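Local coordinates for protein ribulose bisphosphate carboxylase (Hyperthermus butylicus DSM 5456, PDB 6HUN) that probably catalyses the addition of carbon dioxide and water to ribulose 1,5-bisphosphate, giving two molecules of 3-phosphoglycerate, as part of an archaeal AMP degradation pathway, at residues V44-P49 and D362-E367; A86-F91 and W99-A104. All coordinates share one frame; numbering follows the deposited sequence.

Contact 1. Residues V44-P49 and D362-E367; sequences VFRVTP and DLFHLE
The Phe364 ring and the Arg46 guanidinium meet at a slant, planes 61° apart, with Arg46 NH1 4.1 Å from Phe364 CE2 and no stacking. Asp362 OD1 lies in the plane of the Phe364 ring, at its edge. The His365 ring has Phe364 CB over one face, displaced toward the rim, and Asp362 OD2 at its edge. His365 ND1 gives Asp362 OD2 a nearly straight hydrogen bond of 2.6 Å, taken by the syn lone pair. Asp362 OD1 accepts from the backbone N of Phe364 at 3.0 Å, which makes an Asx turn. One carboxylate thus grips the loop twice. Arg46 CG stands anti to its own N (chi1 179°), and the extended chain carries NH1 to the ring. Arg46 NH2 also forms a salt bridge with Asp96, and NE bonds Ser98. Val44 CG1 packs against Leu366 CD1 at 3.9 Å, while Val44 CG2 lies 4.1 Å from Leu363 O. Strand 41-49 of the N-terminal domain sheet here meets the catalytic-domain loop between strands 355-356 and 368-369. No hydrogen bond joins the two segments. The loop therefore rests on 44-49 by van der Waals packing, while His365 NE2 bonds Glu343 and Leu366 N bonds Asp139.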
loop_
_atom_site.group_PDB
_atom_site.type_symbol
_atom_site.label_atom_id
_atom_site.label_comp_id
_atom_site.label_asym_id
_atom_site.label_seq_id
_atom_site.Cartn_x
_atom_site.Cartn_y
_atom_site.Cartn_z
ATOM N N VAL A 44 -13.252 13.704 -5.514
ATOM C CA VAL A 44 -12.775 15.074 -5.454
ATOM C C VAL A 44 -11.257 15.063 -5.251
ATOM O O VAL A 44 -10.736 14.444 -4.303
ATOM C CB VAL A 44 -13.514 15.912 -4.404
ATOM C CG1 VAL A 44 -13.513 15.223 -3.057
ATOM C CG2 VAL A 44 -12.878 17.288 -4.349
ATOM N N PHE A 45 -10.563 15.652 -6.206
ATOM C CA PHE A 45 -9.104 15.651 -6.282
ATOM C C PHE A 45 -8.624 17.064 -6.025
ATOM O O PHE A 45 -9.248 18.018 -6.482
ATOM C CB PHE A 45 -8.588 15.229 -7.674
ATOM C CG PHE A 45 -8.983 13.844 -8.102
ATOM C CD1 PHE A 45 -8.329 12.715 -7.601
ATOM C CD2 PHE A 45 -9.927 13.657 -9.087
ATOM C CE1 PHE A 45 -8.700 11.423 -8.080
ATOM C CE2 PHE A 45 -10.288 12.414 -9.517
ATOM C CZ PHE A 45 -9.674 11.270 -8.997
ATOM N N ARG A 46 -7.483 17.196 -5.366
ATOM C CA ARG A 46 -6.795 18.484 -5.307
ATOM C C ARG A 46 -5.612 18.422 -6.278
ATOM O O ARG A 46 -4.695 17.617 -6.083
ATOM C CB ARG A 46 -6.341 18.772 -3.874
ATOM C CG ARG A 46 -5.599 20.123 -3.817
ATOM C CD ARG A 46 -5.214 20.438 -2.328
ATOM N NE ARG A 46 -4.707 21.813 -2.205
ATOM C CZ ARG A 46 -4.532 22.412 -1.028
ATOM N NH1 ARG A 46 -4.819 21.757 0.098
ATOM N NH2 ARG A 46 -4.091 23.683 -0.974
ATOM N N VAL A 47 -5.662 19.220 -7.339
ATOM C CA VAL A 47 -4.811 19.039 -8.521
ATOM C C VAL A 47 -3.927 20.260 -8.641
ATOM O O VAL A 47 -4.433 21.397 -8.696
ATOM C CB VAL A 47 -5.640 18.872 -9.814
ATOM C CG1 VAL A 47 -4.745 18.647 -11.041
ATOM C CG2 VAL A 47 -6.720 17.746 -9.646
ATOM N N THR A 48 -2.626 20.023 -8.700
ATOM C CA THR A 48 -1.624 21.026 -9.034
ATOM C C THR A 48 -1.047 20.691 -10.411
ATOM O O THR A 48 -0.198 19.778 -10.535
ATOM C CB THR A 48 -0.516 21.087 -7.987
ATOM O OG1 THR A 48 -1.078 21.330 -6.690
ATOM C CG2 THR A 48 0.478 22.209 -8.342
ATOM N N PRO A 49 -1.492 21.357 -11.457
ATOM C CA PRO A 49 -0.980 21.041 -12.798
ATOM C C PRO A 49 0.491 21.357 -12.877
ATOM O O PRO A 49 0.992 22.265 -12.211
ATOM C CB PRO A 49 -1.804 21.952 -13.713
ATOM C CG PRO A 49 -2.953 22.447 -12.838
ATOM C CD PRO A 49 -2.424 22.508 -11.466
ATOM N N ASP A 362 -17.763 23.341 3.221
ATOM C CA ASP A 362 -16.595 22.467 3.204
ATOM C C ASP A 362 -16.592 21.710 1.876
ATOM O O ASP A 362 -17.432 20.835 1.660
ATOM C CB ASP A 362 -16.619 21.515 4.399
ATOM C CG ASP A 362 -15.564 20.417 4.303
ATOM O OD1 ASP A 362 -14.524 20.617 3.599
ATOM O OD2 ASP A 362 -15.777 19.330 4.933
ATOM N N LEU A 363 -15.627 22.008 1.000
ATOM C CA LEU A 363 -15.583 21.392 -0.320
ATOM C C LEU A 363 -14.667 20.175 -0.372
ATOM O O LEU A 363 -14.655 19.472 -1.390
ATOM C CB LEU A 363 -15.154 22.426 -1.363
ATOM C CG LEU A 363 -16.081 23.644 -1.505
ATOM C CD1 LEU A 363 -15.410 24.659 -2.385
ATOM C CD2 LEU A 363 -17.413 23.202 -2.112
ATOM N N PHE A 364 -13.948 19.877 0.713
ATOM C CA PHE A 364 -12.954 18.815 0.726
ATOM C C PHE A 364 -13.543 17.440 1.039
ATOM O O PHE A 364 -12.813 16.444 1.006
ATOM C CB PHE A 364 -11.878 19.137 1.756
ATOM C CG PHE A 364 -10.936 20.211 1.314
ATOM C CD1 PHE A 364 -11.234 21.543 1.553
ATOM C CD2 PHE A 364 -9.743 19.887 0.684
ATOM C CE1 PHE A 364 -10.364 22.551 1.146
ATOM C CE2 PHE A 364 -8.868 20.881 0.280
ATOM C CZ PHE A 364 -9.159 22.195 0.471
ATOM N N HIS A 365 -14.833 17.372 1.377
ATOM C CA HIS A 365 -15.485 16.120 1.714
ATOM C C HIS A 365 -16.833 16.110 1.005
ATOM O O HIS A 365 -17.369 17.165 0.647
ATOM C CB HIS A 365 -15.706 15.932 3.247
ATOM C CG HIS A 365 -14.470 16.114 4.067
ATOM N ND1 HIS A 365 -14.234 17.250 4.812
ATOM C CD2 HIS A 365 -13.410 15.298 4.272
ATOM C CE1 HIS A 365 -13.058 17.142 5.411
ATOM N NE2 HIS A 365 -12.551 15.961 5.122
ATOM N N LEU A 366 -17.383 14.923 0.835
ATOM C CA LEU A 366 -18.652 14.752 0.125
ATOM C C LEU A 366 -19.687 14.158 1.057
ATOM O O LEU A 366 -19.358 13.509 2.043
ATOM C CB LEU A 366 -18.468 13.813 -1.078
ATOM C CG LEU A 366 -17.537 14.354 -2.170
ATOM C CD1 LEU A 366 -16.874 13.240 -2.981
ATOM C CD2 LEU A 366 -18.325 15.247 -3.067
ATOM N N GLU A 367 -20.952 14.360 0.749
ATOM C CA GLU A 367 -21.994 13.719 1.546
ATOM C C GLU A 367 -21.921 12.211 1.301
ATOM O O GLU A 367 -21.607 11.787 0.189
ATOM C CB GLU A 367 -23.340 14.345 1.148
ATOM C CG GLU A 367 -24.524 13.472 1.259
ATOM C CD GLU A 367 -25.768 14.194 0.798
ATOM O OE1 GLU A 367 -25.954 15.390 1.149
ATOM O OE2 GLU A 367 -26.540 13.564 0.047
#

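Contact 2. Residues A86-F91 and W99-A104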
loop_
_atom_site.group_PDB
_atom_site.type_symbol
_atom_site.label_atom_id
_atom_site.label_comp_id
_atom_site.label_asym_id
_atom_site.label_seq_id
_atom_site.Cartn_x
_atom_site.Cartn_y
_atom_site.Cartn_z
ATOM N N ALA A 86 -15.254 8.642 -17.661
ATOM C CA ALA A 86 -15.393 9.538 -16.508
ATOM C C ALA A 86 -15.388 10.997 -16.966
ATOM O O ALA A 86 -14.829 11.331 -18.010
ATOM C CB ALA A 86 -14.277 9.303 -15.478
ATOM N N LYS A 87 -16.029 11.876 -16.185
ATOM C CA LYS A 87 -16.154 13.273 -16.574
ATOM C C LYS A 87 -15.769 14.208 -15.446
ATOM O O LYS A 87 -16.395 14.183 -14.383
ATOM C CB LYS A 87 -17.598 13.584 -17.030
ATOM C CG LYS A 87 -17.971 12.884 -18.307
ATOM C CD LYS A 87 -17.153 13.418 -19.485
ATOM C CE LYS A 87 -18.076 13.862 -20.590
ATOM N NZ LYS A 87 -18.973 14.892 -20.016
ATOM N N ALA A 88 -14.801 15.089 -15.702
ATOM C CA ALA A 88 -14.555 16.205 -14.800
ATOM C C ALA A 88 -15.631 17.240 -15.057
ATOM O O ALA A 88 -15.700 17.768 -16.165
ATOM C CB ALA A 88 -13.187 16.831 -15.032
ATOM N N TYR A 89 -16.427 17.561 -14.040
ATOM C CA TYR A 89 -17.620 18.383 -14.239
ATOM C C TYR A 89 -17.624 19.625 -13.365
ATOM O O TYR A 89 -18.597 20.394 -13.391
ATOM C CB TYR A 89 -18.898 17.560 -13.993
ATOM C CG TYR A 89 -19.098 17.164 -12.554
ATOM C CD1 TYR A 89 -18.514 15.995 -12.052
ATOM C CD2 TYR A 89 -19.832 17.956 -11.687
ATOM C CE1 TYR A 89 -18.659 15.644 -10.746
ATOM C CE2 TYR A 89 -19.986 17.612 -10.374
ATOM C CZ TYR A 89 -19.377 16.454 -9.897
ATOM O OH TYR A 89 -19.542 16.093 -8.585
ATOM N N ARG A 90 -16.546 19.889 -12.641
ATOM C CA ARG A 90 -16.615 20.953 -11.660
ATOM C C ARG A 90 -15.232 21.248 -11.149
ATOM O O ARG A 90 -14.455 20.315 -10.879
ATOM C CB ARG A 90 -17.536 20.575 -10.502
ATOM C CG ARG A 90 -17.751 21.674 -9.522
ATOM C CD ARG A 90 -18.699 21.230 -8.451
ATOM N NE ARG A 90 -18.666 22.151 -7.329
ATOM C CZ ARG A 90 -19.098 21.844 -6.118
ATOM N NH1 ARG A 90 -19.562 20.621 -5.865
ATOM N NH2 ARG A 90 -19.013 22.739 -5.154
ATOM N N PHE A 91 -14.947 22.545 -11.018
ATOM C CA PHE A 91 -13.642 23.098 -10.703
ATOM C C PHE A 91 -13.776 24.154 -9.612
ATOM O O PHE A 91 -14.700 24.990 -9.640
ATOM C CB PHE A 91 -13.008 23.713 -11.980
ATOM C CG PHE A 91 -12.739 22.706 -13.069
ATOM C CD1 PHE A 91 -13.776 22.202 -13.844
ATOM C CD2 PHE A 91 -11.435 22.237 -13.298
ATOM C CE1 PHE A 91 -13.544 21.267 -14.812
ATOM C CE2 PHE A 91 -11.185 21.315 -14.293
ATOM C CZ PHE A 91 -12.228 20.815 -15.049
ATOM N N TRP A 99 -6.302 23.274 -7.557
ATOM C CA TRP A 99 -7.735 23.322 -7.759
ATOM C C TRP A 99 -8.366 22.083 -7.140
ATOM O O TRP A 99 -7.762 21.001 -7.120
ATOM C CB TRP A 99 -8.056 23.347 -9.239
ATOM C CG TRP A 99 -7.511 24.542 -9.993
ATOM C CD1 TRP A 99 -6.204 24.936 -10.145
ATOM C CD2 TRP A 99 -8.295 25.487 -10.686
ATOM N NE1 TRP A 99 -6.144 26.069 -10.899
ATOM C CE2 TRP A 99 -7.415 26.433 -11.251
ATOM C CE3 TRP A 99 -9.657 25.608 -10.915
ATOM C CZ2 TRP A 99 -7.855 27.470 -12.020
ATOM C CZ3 TRP A 99 -10.102 26.652 -11.657
ATOM C CH2 TRP A 99 -9.209 27.580 -12.207
ATOM N N LEU A 100 -9.593 22.221 -6.666
ATOM C CA LEU A 100 -10.412 21.043 -6.455
ATOM C C LEU A 100 -11.085 20.715 -7.776
ATOM O O LEU A 100 -11.654 21.597 -8.447
ATOM C CB LEU A 100 -11.447 21.236 -5.338
ATOM C CG LEU A 100 -10.826 21.428 -3.942
ATOM C CD1 LEU A 100 -11.942 21.706 -2.863
ATOM C CD2 LEU A 100 -10.063 20.194 -3.482
ATOM N N VAL A 101 -11.054 19.440 -8.135
ATOM C CA VAL A 101 -11.706 18.941 -9.326
ATOM C C VAL A 101 -12.618 17.802 -8.922
ATOM O O VAL A 101 -12.168 16.818 -8.327
ATOM C CB VAL A 101 -10.705 18.463 -10.400
ATOM C CG1 VAL A 101 -11.479 17.948 -11.625
ATOM C CG2 VAL A 101 -9.760 19.579 -10.792
ATOM N N TRP A 102 -13.883 17.886 -9.305
ATOM C CA TRP A 102 -14.797 16.775 -9.119
ATOM C C TRP A 102 -14.889 15.991 -10.408
ATOM O O TRP A 102 -15.157 16.558 -11.481
ATOM C CB TRP A 102 -16.209 17.240 -8.718
ATOM C CG TRP A 102 -16.307 17.844 -7.348
ATOM C CD1 TRP A 102 -16.912 17.292 -6.252
ATOM C CD2 TRP A 102 -15.817 19.126 -6.927
ATOM N NE1 TRP A 102 -16.819 18.138 -5.194
ATOM C CE2 TRP A 102 -16.153 19.273 -5.575
ATOM C CE3 TRP A 102 -15.128 20.160 -7.562
ATOM C CZ2 TRP A 102 -15.815 20.415 -4.842
ATOM C CZ3 TRP A 102 -14.797 21.276 -6.850
ATOM C CH2 TRP A 102 -15.145 21.406 -5.502
ATOM N N VAL A 103 -14.751 14.682 -10.291
ATOM C CA VAL A 103 -14.838 13.767 -11.420
ATOM C C VAL A 103 -15.919 12.750 -11.109
ATOM O O VAL A 103 -15.938 12.165 -10.024
ATOM C CB VAL A 103 -13.492 13.063 -11.705
ATOM C CG1 VAL A 103 -13.597 12.184 -12.998
ATOM C CG2 VAL A 103 -12.415 14.074 -11.865
ATOM N N ALA A 104 -16.824 12.550 -12.059
ATOM C CA ALA A 104 -17.887 11.572 -11.933
ATOM C C ALA A 104 -17.544 10.329 -12.758
ATOM O O ALA A 104 -17.078 10.438 -13.907
ATOM C CB ALA A 104 -19.233 12.186 -12.407
#
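Strands 87-93 and 99-105 form a beta hairpin in the mixed sheet of the N-terminal domain. Lys87 and Ala104 are an antiparallel hydrogen-bonded pair: Lys87 N meets Ala104 O, and Ala104 N meets Lys87 O, each at 2.9 Å. Further along, Tyr89 and Arg90 both lie across from Trp102. Tyr89 N donates to Trp102 O, and Trp102 N donates to Arg90 O at 3.0 Å. Two residues opposite one make a beta bulge. The bulge lets Tyr89 and Arg90 both reach Trp102. Tyr89 CZ sits 3.5 Å from Trp102 CB, and the two ring systems are oblique. Arg90 lies across the indole with its chain extended. Its guanidinium is stacked flat on one face, the planes 7° apart. Arg90 CZ is 4.0 Å from the centroid of the six-membered ring, a cation-pi contact, and Arg90 CD adds a CH-pi contact to that ring. Arg90 O lies in the indole plane, 3.4 Å from Trp102 CE3. A serine in place of Trp102 would probably leave the Arg90 guanidinium without its flat seat and free to swing. Across the hairpin's other face, Phe91 CD2 packs on Val101 CG2 at 4.0 Å and Ala88 CB touches Val101 and Val103. Helix 55-65 covers Phe91 and Val101. An antiparallel hairpin in a sheet backed by a helix is consistent with the alpha/beta N-terminal domain of the Rubisco large chain.

The centres of contacts 1 and 2 lie about 9 Å apart. Both use the mixed sheet of the N-terminal domain, where strand 41-49 is the antiparallel neighbour of strand 99-105. Probable hydrogen bonds join them: Val47 N to Trp99 O and Phe45 O to Val101 N, both 2.8 Å. Along the chain come 44-49, then the hairpin segments 86-91 and 99-104, and much later 362-367. The hairpin therefore falls wholly between the two halves of contact 1. Leu363 of the loop also touches Arg90 and Leu100. Contact 2 is local and builds the sheet. Contact 1 brings a loop of the catalytic TIM-barrel domain against that sheet, linking the two domains within one subunit.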